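Local structure of sulfatase (Bacteroides fragilis CAG:558, 6USS) at residues M69-K74 against D301-L306; V264-D269 against A289-G294; D448-Y453 against I469-N474; S342-G347 against G355-M360. The protein probably hydrolyses aryl sulfate esters as a calcium-dependent sulfatase of the gut microbiome. The protein carries 1 engineered substitution. All blocks are in the same frame, centred on the assembly; numbering follows the deposited sequence.

Interaction 1. Residues M69-K74 against D301-L306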
loop_
_atom_site.group_PDB
_atom_site.type_symbol
_atom_site.label_atom_id
_atom_site.label_comp_id
_atom_site.label_asym_id
_atom_site.label_seq_id
_atom_site.Cartn_x
_atom_site.Cartn_y
_atom_site.Cartn_z
ATOM N N MET A 69 -30.858 -4.320 -3.343
ATOM C CA MET A 69 -30.635 -4.325 -4.790
ATOM C C MET A 69 -31.814 -3.689 -5.534
ATOM O O MET A 69 -31.615 -2.956 -6.508
ATOM C CB MET A 69 -30.406 -5.762 -5.293
ATOM C CG MET A 69 -29.072 -6.385 -4.909
ATOM S SD MET A 69 -28.854 -8.055 -5.580
ATOM C CE MET A 69 -28.889 -7.783 -7.358
ATOM N N GLU A 70 -33.052 -3.978 -5.112
ATOM C CA GLU A 70 -34.214 -3.369 -5.759
ATOM C C GLU A 70 -34.220 -1.860 -5.558
ATOM O O GLU A 70 -34.462 -1.093 -6.500
ATOM C CB GLU A 70 -35.500 -3.977 -5.204
ATOM C CG GLU A 70 -35.713 -5.421 -5.530
ATOM C CD GLU A 70 -36.939 -5.999 -4.829
ATOM O OE1 GLU A 70 -37.900 -5.239 -4.580
ATOM O OE2 GLU A 70 -36.945 -7.215 -4.538
ATOM N N ARG A 71 -33.976 -1.429 -4.318
ATOM C CA ARG A 71 -33.776 -0.020 -3.993
ATOM C C ARG A 71 -32.730 0.630 -4.908
ATOM O O ARG A 71 -32.981 1.681 -5.513
ATOM C CB ARG A 71 -33.370 0.081 -2.514
ATOM C CG ARG A 71 -33.467 1.449 -1.887
ATOM C CD ARG A 71 -33.456 1.370 -0.356
ATOM N NE ARG A 71 -32.591 2.392 0.235
ATOM C CZ ARG A 71 -31.479 2.119 0.908
ATOM N NH1 ARG A 71 -31.122 0.854 1.075
ATOM N NH2 ARG A 71 -30.726 3.097 1.419
ATOM N N LEU A 72 -31.538 0.019 -5.009
ATOM C CA LEU A 72 -30.477 0.574 -5.851
ATOM C C LEU A 72 -30.916 0.666 -7.313
ATOM O O LEU A 72 -30.634 1.660 -7.996
ATOM C CB LEU A 72 -29.203 -0.265 -5.708
ATOM C CG LEU A 72 -27.913 0.228 -6.384
ATOM C CD1 LEU A 72 -27.429 1.520 -5.761
ATOM C CD2 LEU A 72 -26.807 -0.826 -6.335
ATOM N N ALA A 73 -31.638 -0.349 -7.804
ATOM C CA ALA A 73 -32.053 -0.343 -9.203
ATOM C C ALA A 73 -33.103 0.730 -9.462
ATOM O O ALA A 73 -33.069 1.387 -10.510
ATOM C CB ALA A 73 -32.568 -1.724 -9.608
ATOM N N LYS A 74 -34.045 0.921 -8.523
ATOM C CA LYS A 74 -35.031 1.993 -8.674
ATOM C C LYS A 74 -34.380 3.366 -8.763
ATOM O O LYS A 74 -34.996 4.288 -9.298
ATOM C CB LYS A 74 -36.058 1.987 -7.527
ATOM C CG LYS A 74 -37.186 0.949 -7.695
ATOM C CD LYS A 74 -38.087 0.863 -6.437
ATOM C CE LYS A 74 -38.323 -0.600 -5.988
ATOM N NZ LYS A 74 -37.489 -0.961 -4.771
ATOM N N ASP A 301 -26.276 -1.583 3.968
ATOM C CA ASP A 301 -25.545 -0.909 5.040
ATOM C C ASP A 301 -24.608 0.164 4.491
ATOM O O ASP A 301 -24.491 1.248 5.076
ATOM C CB ASP A 301 -24.753 -1.920 5.876
ATOM C CG ASP A 301 -25.643 -2.832 6.713
ATOM O OD1 ASP A 301 -26.812 -2.481 6.979
ATOM O OD2 ASP A 301 -25.159 -3.905 7.127
ATOM N N LEU A 302 -23.924 -0.124 3.379
ATOM C CA LEU A 302 -23.125 0.906 2.722
ATOM C C LEU A 302 -24.013 2.007 2.137
ATOM O O LEU A 302 -23.671 3.196 2.210
ATOM C CB LEU A 302 -22.245 0.276 1.638
ATOM C CG LEU A 302 -21.292 -0.799 2.152
ATOM C CD1 LEU A 302 -20.589 -1.542 1.003
ATOM C CD2 LEU A 302 -20.275 -0.177 3.125
ATOM N N MET A 303 -25.165 1.636 1.567
ATOM C CA MET A 303 -26.059 2.642 1.007
ATOM C C MET A 303 -26.576 3.584 2.093
ATOM O O MET A 303 -26.697 4.798 1.867
ATOM C CB MET A 303 -27.216 1.966 0.266
ATOM C CG MET A 303 -26.833 1.339 -1.094
ATOM S SD MET A 303 -28.082 0.199 -1.800
ATOM C CE MET A 303 -29.337 1.360 -2.382
ATOM N N ASP A 304 -26.871 3.043 3.284
ATOM C CA ASP A 304 -27.295 3.887 4.396
ATOM C C ASP A 304 -26.138 4.721 4.905
ATOM O O ASP A 304 -26.328 5.886 5.271
ATOM C CB ASP A 304 -27.876 3.057 5.546
ATOM C CG ASP A 304 -29.022 2.162 5.108
ATOM O OD1 ASP A 304 -29.620 2.414 4.031
ATOM O OD2 ASP A 304 -29.332 1.199 5.847
ATOM N N TRP A 305 -24.931 4.142 4.935
ATOM C CA TRP A 305 -23.767 4.925 5.330
ATOM C C TRP A 305 -23.596 6.131 4.413
ATOM O O TRP A 305 -23.372 7.254 4.885
ATOM C CB TRP A 305 -22.497 4.068 5.350
ATOM C CG TRP A 305 -21.339 4.869 5.854
ATOM C CD1 TRP A 305 -20.903 4.971 7.152
ATOM C CD2 TRP A 305 -20.493 5.732 5.083
ATOM N NE1 TRP A 305 -19.832 5.831 7.225
ATOM C CE2 TRP A 305 -19.559 6.305 5.967
ATOM C CE3 TRP A 305 -20.432 6.073 3.727
ATOM C CZ2 TRP A 305 -18.583 7.197 5.540
ATOM C CZ3 TRP A 305 -19.451 6.957 3.306
ATOM C CH2 TRP A 305 -18.542 7.509 4.211
ATOM N N LEU A 306 -23.722 5.918 3.096
ATOM C CA LEU A 306 -23.672 7.029 2.143
ATOM C C LEU A 306 -24.746 8.070 2.439
ATOM O O LEU A 306 -24.463 9.276 2.444
ATOM C CB LEU A 306 -23.826 6.517 0.708
ATOM C CG LEU A 306 -22.694 5.717 0.055
ATOM C CD1 LEU A 306 -23.127 5.206 -1.326
ATOM C CD2 LEU A 306 -21.443 6.569 -0.049
#
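Met303 and Asp304 on helix 283-308 meet Arg71 and Leu72 on helix 67-74. The apolar part belongs to the Met303 thioether. Its chain leaves the helix toward Leu72 and turns at its last torsion, which brings the methyl CE against the neighbouring helix. Met303 CE lies 3.7 Å from Leu72 CB. It is equally close to the backbone, at 3.7 Å from Leu72 N. Leu72 CD1 is a little farther from Met303 CE, at 3.9 Å. Leu72 also rests on Val317 and Ile361, so its side chain reaches the sheet at strands 315-321 and 357-363.

This is helix-on-helix packing on one side of the central mixed sheet of the alkaline phosphatase-like sulfatase fold. The short segments run at 49° to each other, with their axes 11.4 Å apart at closest approach. That spacing is wide, and side chains rather than backbones fill it.

The polar part is a salt bridge beside the thioether. Arg71 NH2 lies 2.9 Å from Asp304 OD1, but the hydrogen bond is weak, with an N-H...O angle of 130°. The guanidinium and carboxylate planes are turned 43° apart, so the two groups do not meet in the flat two-bond manner. Met303 CE sits over one guanidinium face, 3.9 Å above its plane and toward the rim, while Asp304 OD1 comes in obliquely. Asp307 adds a second, long and weak ion pair to the same NH2.

Interaction 2. Residues V264-D269 against A289-G294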
loop_
_atom_site.group_PDB
_atom_site.type_symbol
_atom_site.label_atom_id
_atom_site.label_comp_id
_atom_site.label_asym_id
_atom_site.label_seq_id
_atom_site.Cartn_x
_atom_site.Cartn_y
_atom_site.Cartn_z
ATOM N N VAL A 264 -18.796 -21.187 -1.924
ATOM C CA VAL A 264 -18.895 -22.358 -1.053
ATOM C C VAL A 264 -17.782 -22.286 -0.012
ATOM O O VAL A 264 -16.788 -21.569 -0.222
ATOM C CB VAL A 264 -18.845 -23.674 -1.849
ATOM C CG1 VAL A 264 -20.093 -23.803 -2.725
ATOM C CG2 VAL A 264 -17.522 -23.827 -2.649
ATOM N N PRO A 265 -17.913 -22.973 1.144
ATOM C CA PRO A 265 -19.068 -23.793 1.543
ATOM C C PRO A 265 -20.240 -22.917 1.976
ATOM O O PRO A 265 -20.015 -21.814 2.484
ATOM C CB PRO A 265 -18.524 -24.593 2.718
ATOM C CG PRO A 265 -17.554 -23.650 3.359
ATOM C CD PRO A 265 -16.906 -22.898 2.223
ATOM N N ILE A 266 -21.466 -23.400 1.798
ATOM C CA ILE A 266 -22.660 -22.575 2.050
ATOM C C ILE A 266 -22.995 -22.739 3.531
ATOM O O ILE A 266 -23.882 -23.498 3.927
ATOM C CB ILE A 266 -23.827 -22.955 1.128
ATOM C CG1 ILE A 266 -23.361 -23.060 -0.333
ATOM C CG2 ILE A 266 -24.981 -21.963 1.272
ATOM C CD1 ILE A 266 -22.697 -21.792 -0.876
ATOM N N ASP A 267 -22.274 -21.993 4.375
ATOM C CA ASP A 267 -22.560 -21.999 5.809
ATOM C C ASP A 267 -23.896 -21.321 6.095
ATOM O O ASP A 267 -24.337 -20.438 5.358
ATOM C CB ASP A 267 -21.456 -21.284 6.582
ATOM C CG ASP A 267 -20.157 -22.084 6.644
ATOM O OD1 ASP A 267 -20.216 -23.332 6.677
ATOM O OD2 ASP A 267 -19.070 -21.464 6.659
ATOM N N LYS A 268 -24.536 -21.729 7.186
ATOM C CA LYS A 268 -25.830 -21.162 7.553
ATOM C C LYS A 268 -25.647 -19.850 8.302
ATOM O O LYS A 268 -24.886 -19.773 9.272
ATOM C CB LYS A 268 -26.633 -22.133 8.418
ATOM C CG LYS A 268 -27.284 -23.266 7.637
ATOM C CD LYS A 268 -27.292 -24.550 8.440
ATOM C CE LYS A 268 -27.379 -25.761 7.528
ATOM N NZ LYS A 268 -28.759 -26.292 7.586
ATOM N N ASP A 269 -26.348 -18.820 7.852
ATOM C CA ASP A 269 -26.411 -17.541 8.541
ATOM C C ASP A 269 -27.690 -17.543 9.367
ATOM O O ASP A 269 -28.793 -17.396 8.821
ATOM C CB ASP A 269 -26.376 -16.392 7.534
ATOM C CG ASP A 269 -26.202 -15.026 8.190
ATOM O OD1 ASP A 269 -26.453 -14.886 9.411
ATOM O OD2 ASP A 269 -25.815 -14.080 7.475
ATOM N N ALA A 289 -30.216 -18.963 0.060
ATOM C CA ALA A 289 -31.014 -17.746 0.196
ATOM C C ALA A 289 -30.484 -16.846 1.303
ATOM O O ALA A 289 -30.477 -15.614 1.167
ATOM C CB ALA A 289 -32.473 -18.108 0.472
ATOM N N ALA A 290 -30.026 -17.450 2.406
ATOM C CA ALA A 290 -29.518 -16.674 3.524
ATOM C C ALA A 290 -28.188 -16.003 3.179
ATOM O O ALA A 290 -27.939 -14.864 3.595
ATOM C CB ALA A 290 -29.397 -17.567 4.757
ATOM N N LEU A 291 -27.326 -16.678 2.403
ATOM C CA LEU A 291 -26.111 -16.023 1.913
ATOM C C LEU A 291 -26.458 -14.829 1.035
ATOM O O LEU A 291 -25.846 -13.762 1.150
ATOM C CB LEU A 291 -25.246 -17.001 1.125
ATOM C CG LEU A 291 -24.512 -18.069 1.920
ATOM C CD1 LEU A 291 -23.347 -18.693 1.097
ATOM C CD2 LEU A 291 -24.033 -17.471 3.227
ATOM N N ILE A 292 -27.453 -14.998 0.158
ATOM C CA ILE A 292 -27.866 -13.935 -0.753
ATOM C C ILE A 292 -28.366 -12.733 0.032
ATOM O O ILE A 292 -28.060 -11.585 -0.306
ATOM C CB ILE A 292 -28.928 -14.466 -1.736
ATOM C CG1 ILE A 292 -28.270 -15.343 -2.815
ATOM C CG2 ILE A 292 -29.729 -13.333 -2.347
ATOM C CD1 ILE A 292 -29.246 -16.237 -3.555
ATOM N N GLU A 293 -29.109 -12.974 1.112
ATOM C CA GLU A 293 -29.708 -11.864 1.837
ATOM C C GLU A 293 -28.684 -11.126 2.684
ATOM O O GLU A 293 -28.791 -9.909 2.854
ATOM C CB GLU A 293 -30.871 -12.347 2.708
ATOM C CG GLU A 293 -31.808 -11.191 3.103
ATOM C CD GLU A 293 -32.857 -11.540 4.164
ATOM O OE1 GLU A 293 -33.193 -12.734 4.334
ATOM O OE2 GLU A 293 -33.360 -10.593 4.816
ATOM N N GLY A 294 -27.689 -11.835 3.213
ATOM C CA GLY A 294 -26.655 -11.170 3.987
ATOM C C GLY A 294 -25.739 -10.338 3.110
ATOM O O GLY A 294 -25.260 -9.280 3.527
#
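Leu291 on helix 283-308 packs into the bend of the loop at Ile266 and Asp267. This is the tight part of the contact. Leu291 CD1 touches two branches of Ile266: it is 3.7 Å from Ile266 CG2 and 3.7 Å from Ile266 CD1. The other methyl, Leu291 CD2, lies 3.7 Å from the carbonyl oxygen Asp267 O. Ile266 is the centre of an inverse gamma turn. Its CG2 is anti to the backbone N, which puts that methyl against Leu291.

Toward Asp269 the atom contacts are longer, although the backbones are nearest there, with Asp269 CA 6.0 Å from Ala290 CA. Ala290 CB stands 4.1 Å from Asp269 O. Ala290 CB is 4.3 Å from Asp269 CB. The Asp269 carboxylate lies by Gly294, which has no side chain. Lys268 marks the solvent side and bonds to Tyr273.

The contact joins the loop after strand 253-258 to the long helix. Ile266 is about 8 Å, side chain to side chain, from the calcium ligand Asp43. The segments meet by van der Waals packing of methyls on methyls and on backbone carbonyls, without a polar bond between them, while the loop's acids pair with Tyr198 N (Asp267) and Arg271 (Asp269).

Interaction 3. Residues D448-Y453 against I469-N474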
loop_
_atom_site.group_PDB
_atom_site.type_symbol
_atom_site.label_atom_id
_atom_site.label_comp_id
_atom_site.label_asym_id
_atom_site.label_seq_id
_atom_site.Cartn_x
_atom_site.Cartn_y
_atom_site.Cartn_z
ATOM N N ASP A 448 -26.776 -11.125 -32.326
ATOM C CA ASP A 448 -27.676 -12.102 -31.742
ATOM C C ASP A 448 -27.037 -13.466 -31.603
ATOM O O ASP A 448 -27.682 -14.386 -31.090
ATOM C CB ASP A 448 -28.928 -12.240 -32.613
ATOM C CG ASP A 448 -29.722 -10.955 -32.705
ATOM O OD1 ASP A 448 -29.481 -10.038 -31.872
ATOM O OD2 ASP A 448 -30.585 -10.866 -33.610
ATOM N N TRP A 449 -25.807 -13.628 -32.074
ATOM C CA TRP A 449 -25.252 -14.944 -32.328
ATOM C C TRP A 449 -24.092 -15.221 -31.394
ATOM O O TRP A 449 -23.250 -14.352 -31.155
ATOM C CB TRP A 449 -24.811 -15.075 -33.784
ATOM C CG TRP A 449 -25.977 -15.102 -34.728
ATOM C CD1 TRP A 449 -26.390 -14.096 -35.550
ATOM C CD2 TRP A 449 -26.893 -16.189 -34.933
ATOM N NE1 TRP A 449 -27.500 -14.492 -36.258
ATOM C CE2 TRP A 449 -27.832 -15.770 -35.893
ATOM C CE3 TRP A 449 -27.005 -17.475 -34.405
ATOM C CZ2 TRP A 449 -28.867 -16.596 -36.338
ATOM C CZ3 TRP A 449 -28.045 -18.295 -34.846
ATOM C CH2 TRP A 449 -28.954 -17.852 -35.806
ATOM N N LYS A 450 -24.075 -16.433 -30.857
ATOM C CA LYS A 450 -23.045 -16.883 -29.938
ATOM C C LYS A 450 -22.508 -18.204 -30.458
ATOM O O LYS A 450 -23.290 -19.127 -30.727
ATOM C CB LYS A 450 -23.614 -17.041 -28.525
ATOM C CG LYS A 450 -22.622 -17.494 -27.474
ATOM C CD LYS A 450 -23.326 -17.582 -26.131
ATOM C CE LYS A 450 -22.346 -17.896 -25.022
ATOM N NZ LYS A 450 -23.018 -18.113 -23.700
ATOM N N LEU A 451 -21.188 -18.288 -30.628
ATOM C CA LEU A 451 -20.546 -19.506 -31.106
ATOM C C LEU A 451 -19.614 -20.037 -30.024
ATOM O O LEU A 451 -18.709 -19.326 -29.574
ATOM C CB LEU A 451 -19.772 -19.265 -32.402
ATOM C CG LEU A 451 -18.863 -20.459 -32.750
ATOM C CD1 LEU A 451 -19.702 -21.656 -33.167
ATOM C CD2 LEU A 451 -17.829 -20.116 -33.826
ATOM N N ILE A 452 -19.841 -21.284 -29.615
ATOM C CA ILE A 452 -18.987 -21.987 -28.665
ATOM C C ILE A 452 -18.276 -23.107 -29.409
ATOM O O ILE A 452 -18.914 -23.908 -30.113
ATOM C CB ILE A 452 -19.787 -22.542 -27.474
ATOM C CG1 ILE A 452 -20.563 -21.426 -26.771
ATOM C CG2 ILE A 452 -18.864 -23.249 -26.501
ATOM C CD1 ILE A 452 -21.623 -21.937 -25.814
ATOM N N TYR A 453 -16.955 -23.151 -29.266
ATOM C CA TYR A 453 -16.126 -24.183 -29.867
ATOM C C TYR A 453 -15.488 -25.010 -28.765
ATOM O O TYR A 453 -14.956 -24.452 -27.799
ATOM C CB TYR A 453 -15.048 -23.561 -30.738
ATOM C CG TYR A 453 -13.958 -24.523 -31.157
ATOM C CD1 TYR A 453 -14.219 -25.568 -32.053
ATOM C CD2 TYR A 453 -12.651 -24.367 -30.682
ATOM C CE1 TYR A 453 -13.204 -26.438 -32.456
ATOM C CE2 TYR A 453 -11.627 -25.234 -31.086
ATOM C CZ TYR A 453 -11.909 -26.266 -31.974
ATOM O OH TYR A 453 -10.906 -27.132 -32.382
ATOM N N ILE A 469 -32.790 -18.042 -24.890
ATOM C CA ILE A 469 -32.004 -17.612 -23.739
ATOM C C ILE A 469 -31.457 -18.814 -22.984
ATOM O O ILE A 469 -30.381 -18.734 -22.381
ATOM C CB ILE A 469 -32.840 -16.683 -22.836
ATOM C CG1 ILE A 469 -31.941 -15.825 -21.962
ATOM C CG2 ILE A 469 -33.824 -17.477 -21.967
ATOM C CD1 ILE A 469 -32.720 -15.057 -20.905
ATOM N N GLY A 470 -32.156 -19.955 -23.038
ATOM C CA GLY A 470 -31.723 -21.166 -22.372
ATOM C C GLY A 470 -30.707 -21.979 -23.127
ATOM O O GLY A 470 -30.274 -23.028 -22.640
ATOM N N GLU A 471 -30.309 -21.512 -24.310
ATOM C CA GLU A 471 -29.362 -22.220 -25.177
ATOM C C GLU A 471 -29.756 -23.692 -25.349
ATOM O O GLU A 471 -28.963 -24.612 -25.141
ATOM C CB GLU A 471 -27.936 -22.049 -24.654
ATOM C CG GLU A 471 -27.467 -20.606 -24.810
ATOM C CD GLU A 471 -26.190 -20.293 -24.053
ATOM O OE1 GLU A 471 -25.194 -19.865 -24.687
ATOM O OE2 GLU A 471 -26.194 -20.456 -22.813
ATOM N N LYS A 472 -31.021 -23.900 -25.733
ATOM C CA LYS A 472 -31.582 -25.230 -25.938
ATOM C C LYS A 472 -31.474 -25.714 -27.377
ATOM O O LYS A 472 -31.591 -26.923 -27.610
ATOM C CB LYS A 472 -33.067 -25.267 -25.547
ATOM C CG LYS A 472 -33.390 -25.037 -24.081
ATOM C CD LYS A 472 -34.905 -24.923 -23.914
ATOM C CE LYS A 472 -35.291 -23.958 -22.802
ATOM N NZ LYS A 472 -35.875 -24.672 -21.629
ATOM N N ASN A 473 -31.265 -24.807 -28.343
ATOM C CA ASN A 473 -31.359 -25.129 -29.768
ATOM C C ASN A 473 -30.098 -24.734 -30.546
ATOM O O ASN A 473 -29.965 -23.598 -31.021
ATOM C CB ASN A 473 -32.589 -24.478 -30.383
ATOM C CG ASN A 473 -32.899 -25.046 -31.754
ATOM O OD1 ASN A 473 -32.370 -26.103 -32.146
ATOM N ND2 ASN A 473 -33.768 -24.362 -32.493
ATOM N N ASN A 474 -29.183 -25.690 -30.708
ATOM C CA ASN A 474 -27.993 -25.489 -31.524
ATOM C C ASN A 474 -28.397 -25.328 -32.987
ATOM O O ASN A 474 -28.986 -26.237 -33.580
ATOM C CB ASN A 474 -27.058 -26.681 -31.335
ATOM C CG ASN A 474 -25.791 -26.584 -32.149
ATOM O OD1 ASN A 474 -25.495 -25.550 -32.756
ATOM N ND2 ASN A 474 -25.015 -27.663 -32.146
#
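A single salt bridge, buried in the protein, joins the loop 469-474 to the four-stranded antiparallel sheet of the C-terminal part of the chain. Lys450 sits on strand 449-454, an inner strand of that sheet. Glu471 belongs to the loop between strand 460-464 and helix 480-496. Their backbones stay well apart, with the CA atoms of Lys450 and Glu471 at 9.5 Å, so long side chains must bridge the distance.

Lys450 does so fully stretched. Its CG is anti to the backbone N (chi1 -179°), and every later torsion is also near 180°. Glu471 reaches across at about a right angle to it. Lys450 NZ is 3.0 Å from Glu471 OE1 and makes a hydrogen bond there. The ammonium comes to the syn side of the oxygen, 21° out of the carboxylate plane. The same oxygen, Glu471 OE1, lies alongside the last methylenes, 3.3 Å from Lys450 CD. Ile452 CD1 lies 4.3 Å from Glu471 OE1, so an apolar methyl borders the ion pair.

Other partners complete the site. Lys450 NZ also bonds to the carbonyl of Ala351 and forms a salt bridge with Glu353. Glu471 OE2 accepts a hydrogen bond from the backbone N of Glu353. The carboxylate is therefore gripped at both oxygens, which should fix its rotation. One ammonium facing two acidic side chains probably steadies their charged forms, and the shared link to Glu353 ties strand, loop and the start of helix 353-356 together.

Interaction 4. Residues S342-G347 against G355-M360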
loop_
_atom_site.group_PDB
_atom_site.type_symbol
_atom_site.label_atom_id
_atom_site.label_comp_id
_atom_site.label_asym_id
_atom_site.label_seq_id
_atom_site.Cartn_x
_atom_site.Cartn_y
_atom_site.Cartn_z
ATOM N N SER A 342 -31.579 -20.800 -13.869
ATOM C CA SER A 342 -32.672 -20.797 -14.827
ATOM C C SER A 342 -33.316 -19.415 -14.881
ATOM O O SER A 342 -33.493 -18.781 -13.833
ATOM C CB SER A 342 -33.717 -21.840 -14.435
ATOM O OG SER A 342 -34.981 -21.427 -14.909
ATOM N N PRO A 343 -33.728 -18.935 -16.072
ATOM C CA PRO A 343 -33.799 -19.648 -17.352
ATOM C C PRO A 343 -32.466 -19.810 -18.068
ATOM O O PRO A 343 -32.465 -20.262 -19.200
ATOM C CB PRO A 343 -34.698 -18.742 -18.183
ATOM C CG PRO A 343 -34.289 -17.385 -17.731
ATOM C CD PRO A 343 -34.134 -17.531 -16.231
ATOM N N LEU A 344 -31.353 -19.418 -17.460
ATOM C CA LEU A 344 -30.081 -19.585 -18.153
ATOM C C LEU A 344 -29.596 -21.028 -18.033
ATOM O O LEU A 344 -29.909 -21.723 -17.062
ATOM C CB LEU A 344 -29.027 -18.629 -17.598
ATOM C CG LEU A 344 -29.441 -17.166 -17.566
ATOM C CD1 LEU A 344 -28.259 -16.321 -17.147
ATOM C CD2 LEU A 344 -29.964 -16.751 -18.933
ATOM N N ASN A 345 -28.818 -21.470 -19.028
ATOM C CA ASN A 345 -28.295 -22.834 -19.053
ATOM C C ASN A 345 -27.054 -22.973 -18.163
ATOM O O ASN A 345 -26.083 -22.221 -18.308
ATOM C CB ASN A 345 -27.965 -23.238 -20.492
ATOM C CG ASN A 345 -27.949 -24.755 -20.694
ATOM O OD1 ASN A 345 -27.592 -25.515 -19.797
ATOM N ND2 ASN A 345 -28.316 -25.192 -21.901
ATOM N N SER A 346 -27.094 -23.935 -17.247
ATOM C CA SER A 346 -25.921 -24.361 -16.483
ATOM C C SER A 346 -25.464 -23.187 -15.590
ATOM O O SER A 346 -26.286 -22.412 -15.071
ATOM C CB SER A 346 -24.874 -24.915 -17.448
ATOM O OG SER A 346 -23.685 -25.301 -16.786
ATOM N N GLY A 347 -24.156 -23.036 -15.373
ATOM C CA GLY A 347 -23.682 -22.050 -14.428
ATOM C C GLY A 347 -22.177 -21.971 -14.368
ATOM O O GLY A 347 -21.505 -22.157 -15.388
ATOM N N GLY A 355 -23.135 -19.435 -16.950
ATOM C CA GLY A 355 -21.800 -19.229 -16.427
ATOM C C GLY A 355 -21.272 -17.810 -16.540
ATOM O O GLY A 355 -20.322 -17.453 -15.838
ATOM N N VAL A 356 -21.858 -16.986 -17.412
ATOM C CA VAL A 356 -21.246 -15.705 -17.758
ATOM C C VAL A 356 -22.194 -14.512 -17.672
ATOM O O VAL A 356 -21.718 -13.364 -17.579
ATOM C CB VAL A 356 -20.599 -15.769 -19.163
ATOM C CG1 VAL A 356 -19.437 -16.744 -19.165
ATOM C CG2 VAL A 356 -21.637 -16.139 -20.225
ATOM N N ARG A 357 -23.521 -14.666 -17.686
ATOM C CA ARG A 357 -24.410 -13.513 -17.575
ATOM C C ARG A 357 -24.615 -13.154 -16.103
ATOM O O ARG A 357 -25.146 -13.960 -15.335
ATOM C CB ARG A 357 -25.747 -13.775 -18.263
ATOM C CG ARG A 357 -26.357 -12.475 -18.779
ATOM C CD ARG A 357 -27.840 -12.583 -19.084
ATOM N NE ARG A 357 -28.074 -13.261 -20.346
ATOM C CZ ARG A 357 -28.809 -12.766 -21.338
ATOM N NH1 ARG A 357 -29.385 -11.575 -21.203
ATOM N NH2 ARG A 357 -28.969 -13.466 -22.464
ATOM N N GLU A 358 -24.216 -11.913 -15.718
ATOM C CA GLU A 358 -24.117 -11.429 -14.344
ATOM C C GLU A 358 -25.130 -10.327 -14.039
ATOM O O GLU A 358 -25.469 -9.526 -14.909
ATOM C CB GLU A 358 -22.707 -10.880 -14.078
ATOM C CG GLU A 358 -21.594 -11.866 -14.351
ATOM C CD GLU A 358 -21.892 -13.214 -13.731
ATOM O OE1 GLU A 358 -21.863 -14.219 -14.474
ATOM O OE2 GLU A 358 -22.175 -13.255 -12.506
ATOM N N PRO A 359 -25.606 -10.239 -12.802
ATOM C CA PRO A 359 -26.460 -9.101 -12.420
ATOM C C PRO A 359 -25.627 -7.843 -12.231
ATOM O O PRO A 359 -24.617 -7.859 -11.521
ATOM C CB PRO A 359 -27.085 -9.556 -11.100
ATOM C CG PRO A 359 -26.061 -10.529 -10.535
ATOM C CD PRO A 359 -25.515 -11.254 -11.739
ATOM N N MET A 360 -26.060 -6.743 -12.851
ATOM C CA MET A 360 -25.261 -5.527 -12.822
ATOM C C MET A 360 -26.166 -4.311 -12.712
ATOM O O MET A 360 -27.183 -4.206 -13.407
ATOM C CB MET A 360 -24.370 -5.424 -14.058
ATOM C CG MET A 360 -23.477 -4.203 -14.092
ATOM S SD MET A 360 -22.596 -4.107 -15.663
ATOM C CE MET A 360 -22.049 -2.406 -15.620
#
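Leu344 and Arg357 meet by their side chains, and Gly347 and Gly355 by their backbones. Leu344 projects toward Arg357 on strand 357-363. Its CG is anti to the carbonyl carbon (chi1 -53°), and the chain continues extended, with chi2 at -174°. This carries Leu344 CD1 to 3.7 Å from Arg357 CB. The other methyl, Leu344 CD2, lies obliquely to the guanidinium.

Arg357 crosses the leucine at about a right angle. Its CG is anti to the backbone N, the chain stays near extended through chi2, and it then turns at chi3 (-77°). The turn leaves the guanidinium running past Leu344 CD2 toward partners outside the two segments. The guanidinium has several: Arg357 NH2 forms a salt bridge with Glu353, NH1 bonds to the carbonyl of Thr80, and the group makes a cation-pi contact with Trp46. Leu344 also touches Trp46, so the indole is common to both residues.

At the other end the chain folds back on itself. The CA atoms of Gly347 and Gly355 are 3.9 Å apart, and neither residue has a side chain to part them. Gly347 O lies 3.1 Å from Gly355 CA, a backbone contact and not a hydrogen bond. Their approach closes a short loop just ahead of strand 357-363, which belongs to the central sheet of the sulfatase fold. Gly355 is about 10 Å from the bound calcium ion. The contact is thus divided by chemistry: Leu344 gives Arg357 an apolar neighbour at its root, while an acid outside the two segments balances the positive charge.

Interactions 1 and 2 share helix 283-308, interaction 2 at 289-294 and interaction 1 at 301-306 along it. Their centres are 20 Å apart, and they do not touch. Interactions 3 and 4 do touch, with centres 13 Å apart: Gly470 O is 3.0 Å from Asn345 ND2 in a weak hydrogen bond, and Ile469 CG1 packs 3.7 Å from Leu344 CD2. Glu353 serves both, pairing with Lys450 in one and Arg357 in the other. This joins the C-terminal sheet to the core. The calcium site lies nearest interactions 2 and 4, about 11 Å from the Ile266 side chain and about 10 Å from Gly355. Interactions 1 and 3 lie away from it.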